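Local coordinates for glutathione S-transferase (Bombyx mori, PDB 3AY8), which probably catalyses the conjugation of glutathione to electrophilic compounds, as a homodimeric member of the cytosolic glutathione transferases, at residues A[114-118]-A[119-123]; A[125-128]-A[129-132]. One frame throughout, in Å; residues are numbered along the deposited sequence.

Contact 1 (A[114-118]-A[119-123]); sequences ICFPI and LFLGE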
loop_
_atom_site.group_PDB
_atom_site.type_symbol
_atom_site.label_atom_id
_atom_site.label_comp_id
_atom_site.label_asym_id
_atom_site.label_seq_id
_atom_site.Cartn_x
_atom_site.Cartn_y
_atom_site.Cartn_z
ATOM N N ILE A 114 3.098 15.730 0.918
ATOM C CA ILE A 114 3.248 17.031 1.574
ATOM C C ILE A 114 4.622 17.192 2.238
ATOM O O ILE A 114 5.329 18.179 1.993
ATOM C CB ILE A 114 2.122 17.248 2.609
ATOM C CG1 ILE A 114 0.780 17.408 1.891
ATOM C CG2 ILE A 114 2.413 18.464 3.544
ATOM C CD1 ILE A 114 -0.429 17.035 2.755
ATOM N N CYS A 115 5.013 16.215 3.054
ATOM C CA CYS A 115 6.177 16.385 3.932
ATOM C C CYS A 115 7.551 16.161 3.304
ATOM O O CYS A 115 8.500 16.852 3.666
ATOM C CB CYS A 115 6.036 15.544 5.199
ATOM S SG CYS A 115 4.589 15.981 6.174
ATOM N N PHE A 116 7.663 15.201 2.391
ATOM C CA PHE A 116 8.949 14.883 1.770
ATOM C C PHE A 116 9.571 16.070 1.007
ATOM O O PHE A 116 10.771 16.327 1.138
ATOM C CB PHE A 116 8.823 13.658 0.858
ATOM C CG PHE A 116 10.118 13.239 0.216
ATOM C CD1 PHE A 116 10.910 12.246 0.800
ATOM C CD2 PHE A 116 10.545 13.828 -0.975
ATOM C CE1 PHE A 116 12.110 11.850 0.213
ATOM C CE2 PHE A 116 11.752 13.447 -1.570
ATOM C CZ PHE A 116 12.532 12.453 -0.975
ATOM N N PRO A 117 8.776 16.784 0.189
ATOM C CA PRO A 117 9.392 17.904 -0.521
ATOM C C PRO A 117 9.779 19.055 0.401
ATOM O O PRO A 117 10.704 19.812 0.077
ATOM C CB PRO A 117 8.295 18.342 -1.495
ATOM C CG PRO A 117 7.461 17.112 -1.682
ATOM C CD PRO A 117 7.425 16.500 -0.332
ATOM N N ILE A 118 9.070 19.184 1.525
ATOM C CA ILE A 118 9.353 20.214 2.525
ATOM C C ILE A 118 10.643 19.876 3.286
ATOM O O ILE A 118 11.445 20.765 3.581
ATOM C CB ILE A 118 8.166 20.399 3.519
ATOM C CG1 ILE A 118 6.983 21.066 2.821
ATOM C CG2 ILE A 118 8.584 21.198 4.754
ATOM C CD1 ILE A 118 5.709 21.128 3.662
ATOM N N LEU A 119 10.829 18.595 3.606
ATOM C CA LEU A 119 12.018 18.153 4.336
ATOM C C LEU A 119 13.275 18.196 3.475
ATOM O O LEU A 119 14.333 18.596 3.954
ATOM C CB LEU A 119 11.842 16.725 4.878
ATOM C CG LEU A 119 10.878 16.447 6.030
ATOM C CD1 LEU A 119 10.455 14.976 6.049
ATOM C CD2 LEU A 119 11.494 16.848 7.368
ATOM N N PHE A 120 13.149 17.788 2.214
ATOM C CA PHE A 120 14.314 17.469 1.387
ATOM C C PHE A 120 14.448 18.244 0.084
ATOM O O PHE A 120 15.555 18.375 -0.430
ATOM C CB PHE A 120 14.351 15.969 1.065
ATOM C CG PHE A 120 14.406 15.082 2.275
ATOM C CD1 PHE A 120 15.473 15.160 3.173
ATOM C CD2 PHE A 120 13.398 14.156 2.512
ATOM C CE1 PHE A 120 15.526 14.333 4.294
ATOM C CE2 PHE A 120 13.446 13.316 3.628
ATOM C CZ PHE A 120 14.510 13.408 4.523
ATOM N N LEU A 121 13.342 18.743 -0.457
ATOM C CA LEU A 121 13.363 19.280 -1.823
ATOM C C LEU A 121 13.179 20.789 -1.904
ATOM O O LEU A 121 12.916 21.325 -2.980
ATOM C CB LEU A 121 12.327 18.578 -2.708
ATOM C CG LEU A 121 12.309 17.052 -2.836
ATOM C CD1 LEU A 121 11.228 16.633 -3.828
ATOM C CD2 LEU A 121 13.663 16.492 -3.264
ATOM N N GLY A 122 13.313 21.473 -0.771
ATOM C CA GLY A 122 13.244 22.927 -0.759
ATOM C C GLY A 122 11.849 23.526 -0.750
ATOM O O GLY A 122 11.698 24.737 -0.927
ATOM N N GLU A 123 10.822 22.697 -0.552
ATOM C CA GLU A 123 9.444 23.205 -0.486
ATOM C C GLU A 123 9.213 23.888 0.859
ATOM O O GLU A 123 9.666 23.393 1.892
ATOM C CB GLU A 123 8.417 22.085 -0.730
ATOM C CG GLU A 123 6.958 22.563 -0.764
ATOM C CD GLU A 123 6.717 23.669 -1.798
ATOM O OE1 GLU A 123 6.727 23.369 -3.011
ATOM O OE2 GLU A 123 6.519 24.836 -1.395
HETATM O O HOH W 1 12.343 23.330 2.458
HETATM O O HOH W 2 13.834 21.194 1.892
#

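Contact 2 (A[125-128]-A[129-132]); sequences EIKQ and SLKD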
loop_
_atom_site.group_PDB
_atom_site.type_symbol
_atom_site.label_atom_id
_atom_site.label_comp_id
_atom_site.label_asym_id
_atom_site.label_seq_id
_atom_site.Cartn_x
_atom_site.Cartn_y
_atom_site.Cartn_z
ATOM N N GLU A 125 5.962 25.476 1.696
ATOM C CA GLU A 125 4.541 25.596 2.023
ATOM C C GLU A 125 3.769 24.312 1.736
ATOM O O GLU A 125 4.232 23.441 1.002
ATOM C CB GLU A 125 3.895 26.795 1.296
ATOM C CG GLU A 125 4.130 26.831 -0.212
ATOM C CD GLU A 125 3.180 27.772 -0.953
ATOM O OE1 GLU A 125 3.183 28.992 -0.667
ATOM O OE2 GLU A 125 2.437 27.290 -1.840
ATOM N N ILE A 126 2.594 24.197 2.338
ATOM C CA ILE A 126 1.701 23.086 2.051
ATOM C C ILE A 126 0.798 23.499 0.883
ATOM O O ILE A 126 -0.008 24.417 1.021
ATOM C CB ILE A 126 0.907 22.681 3.312
ATOM C CG1 ILE A 126 1.902 22.311 4.441
ATOM C CG2 ILE A 126 -0.087 21.550 2.983
ATOM C CD1 ILE A 126 1.284 21.827 5.768
ATOM N N LYS A 127 0.962 22.830 -0.263
ATOM C CA LYS A 127 0.166 23.127 -1.454
ATOM C C LYS A 127 -1.309 22.828 -1.201
ATOM O O LYS A 127 -1.650 21.812 -0.597
ATOM C CB LYS A 127 0.655 22.329 -2.668
ATOM C CG LYS A 127 1.885 22.895 -3.377
ATOM C CD LYS A 127 2.381 21.919 -4.456
ATOM C CE LYS A 127 3.802 22.238 -4.925
ATOM N NZ LYS A 127 3.862 22.942 -6.242
ATOM N N GLN A 128 -2.178 23.718 -1.672
ATOM C CA GLN A 128 -3.617 23.559 -1.483
ATOM C C GLN A 128 -4.131 22.235 -2.054
ATOM O O GLN A 128 -4.896 21.536 -1.393
ATOM C CB GLN A 128 -4.394 24.745 -2.068
ATOM C CG GLN A 128 -5.905 24.671 -1.802
ATOM C CD GLN A 128 -6.246 24.857 -0.333
ATOM O OE1 GLN A 128 -6.881 23.996 0.290
ATOM N NE2 GLN A 128 -5.805 25.973 0.236
ATOM N N SER A 129 -3.709 21.900 -3.273
ATOM C CA SER A 129 -4.067 20.624 -3.918
ATOM C C SER A 129 -3.710 19.396 -3.062
ATOM O O SER A 129 -4.487 18.441 -2.946
ATOM C CB SER A 129 -3.370 20.507 -5.274
ATOM O OG SER A 129 -1.958 20.654 -5.116
ATOM N N LEU A 130 -2.525 19.427 -2.472
ATOM C CA LEU A 130 -2.065 18.333 -1.612
ATOM C C LEU A 130 -2.863 18.244 -0.314
ATOM O O LEU A 130 -3.125 17.139 0.189
ATOM C CB LEU A 130 -0.593 18.528 -1.291
ATOM C CG LEU A 130 0.333 18.513 -2.508
ATOM C CD1 LEU A 130 1.773 18.676 -2.031
ATOM C CD2 LEU A 130 0.162 17.225 -3.317
ATOM N N LYS A 131 -3.223 19.413 0.223
ATOM C CA LYS A 131 -4.016 19.519 1.445
ATOM C C LYS A 131 -5.395 18.921 1.207
ATOM O O LYS A 131 -5.873 18.117 2.006
ATOM C CB LYS A 131 -4.137 20.989 1.865
ATOM C CG LYS A 131 -4.965 21.250 3.115
ATOM C CD LYS A 131 -4.991 22.744 3.472
ATOM C CE LYS A 131 -5.775 22.977 4.756
ATOM N NZ LYS A 131 -5.737 24.416 5.172
ATOM N N ASP A 132 -6.032 19.319 0.106
ATOM C CA ASP A 132 -7.344 18.785 -0.255
ATOM C C ASP A 132 -7.304 17.273 -0.461
ATOM O O ASP A 132 -8.229 16.564 -0.070
ATOM C CB ASP A 132 -7.846 19.439 -1.540
ATOM C CG ASP A 132 -8.122 20.916 -1.379
ATOM O OD1 ASP A 132 -8.071 21.440 -0.242
ATOM O OD2 ASP A 132 -8.376 21.566 -2.410
#

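Contact 1 (A[114-118]-A[119-123])
Leu-119 opens the last turn of helix 90-120 over Cys-115, and the chain ahead of it closes that helix in a C-terminal turn in which a glycine takes up the left-handed helical region. Leu-119 N donates to Cys-115 O at 2.9 Å, while its CG and CD1 lie against the same carbonyl and its side chain also meets Ala-209 and Val-210 of helix 196-213. Phe-120 repeats the helical bond, N to Phe-116 O, and sets its ring obliquely against Phe-116, planes 59° apart. Its CD2 sits over one face of the Phe-116 ring, 3.5 Å from CE1. Phe-116 can offer that face because CG is anti to the backbone N (chi1 -178°). Leu-121 brings CG to 3.9 Å from Phe-116 CE2; an alanine in place of Phe-116 would probably leave Phe-120 and Leu-121 without the ring they pack on. Leu-121 N also reaches Pro-117 O at 2.9 Å. Gly-122 then turns the chain at phi 82°, and its N meets a water at 2.7 Å that donates to Ile-118 O. Glu-123 N returns to Pro-117 O at 3.0 Å, from the face opposite Leu-121 N, so two donors grip one carbonyl. A second water bridges Ile-118 O and Glu-123 O, and Glu-123 O also takes a CA-H...O contact from Ile-118 CA at 3.3 Å.

Contact 2 (A[125-128]-A[129-132])
Lys-127 and Leu-130 meet obliquely through their aliphatic parts, with Lys-127 CB 3.8 Å from Leu-130 CG and Leu-130 CD1 close to both CB and CD of Lys-127. Leu-130 CG stands anti to its own carbonyl carbon (chi1 -62°), a setting that carries the branch back toward the methylene of Lys-127. Leu-130 also packs on Ile-114 of helix 90-120. Ile-126 and Lys-131 form a looser pair: CG2 of the isoleucine is 4.2 Å from CB of the lysine. Both residues also touch Trp-175. Gln-128 and Asp-132, one turn apart, cross at a slant, their amide and carboxylate planes 45° apart; Gln-128 CG comes within 4.0 Å of Asp-132 OD2. The backbone supports this arrangement with two helical bonds. Lys-131 N donates to Lys-127 O at 3.0 Å, and Asp-132 N donates to Gln-128 O at 2.9 Å in a nearly straight bond (169° at the hydrogen). The second bond joins the same two residues whose side chains cross, Gln-128 and Asp-132. Lys-127 holds the N-cap position, where its side chain has no oxygen to receive helix N-H groups. At this N-terminus of helix 128-147, Ile-126 and Lys-131 occupy the N' and N4 positions of a hydrophobic staple and recall one, though a lysine methylene stands in for the apolar partner and the contact is long.

In the fold
Contacts 1 and 2 sit at the two ends of one connection, the exit of helix 90-120 and the entry of helix 128-147, with centres about 12 Å apart. Contact 1 is partly buried: Cys-115 and Ile-118 face helix 196-213, whereas Phe-116, Phe-120 and Leu-121 form a more outward aromatic and aliphatic cluster. Contact 2 lies at the surface, with no buried residue among those touching. The first closes a helix with converging backbone bonds and bridging waters; the second starts one with regular helical bonds and aliphatic pairs. Direct packing joins them, with Ile-114 CG1 3.6 Å from Leu-130 CB and Ile-118 CD1 4.1 Å from Ile-126 CG1.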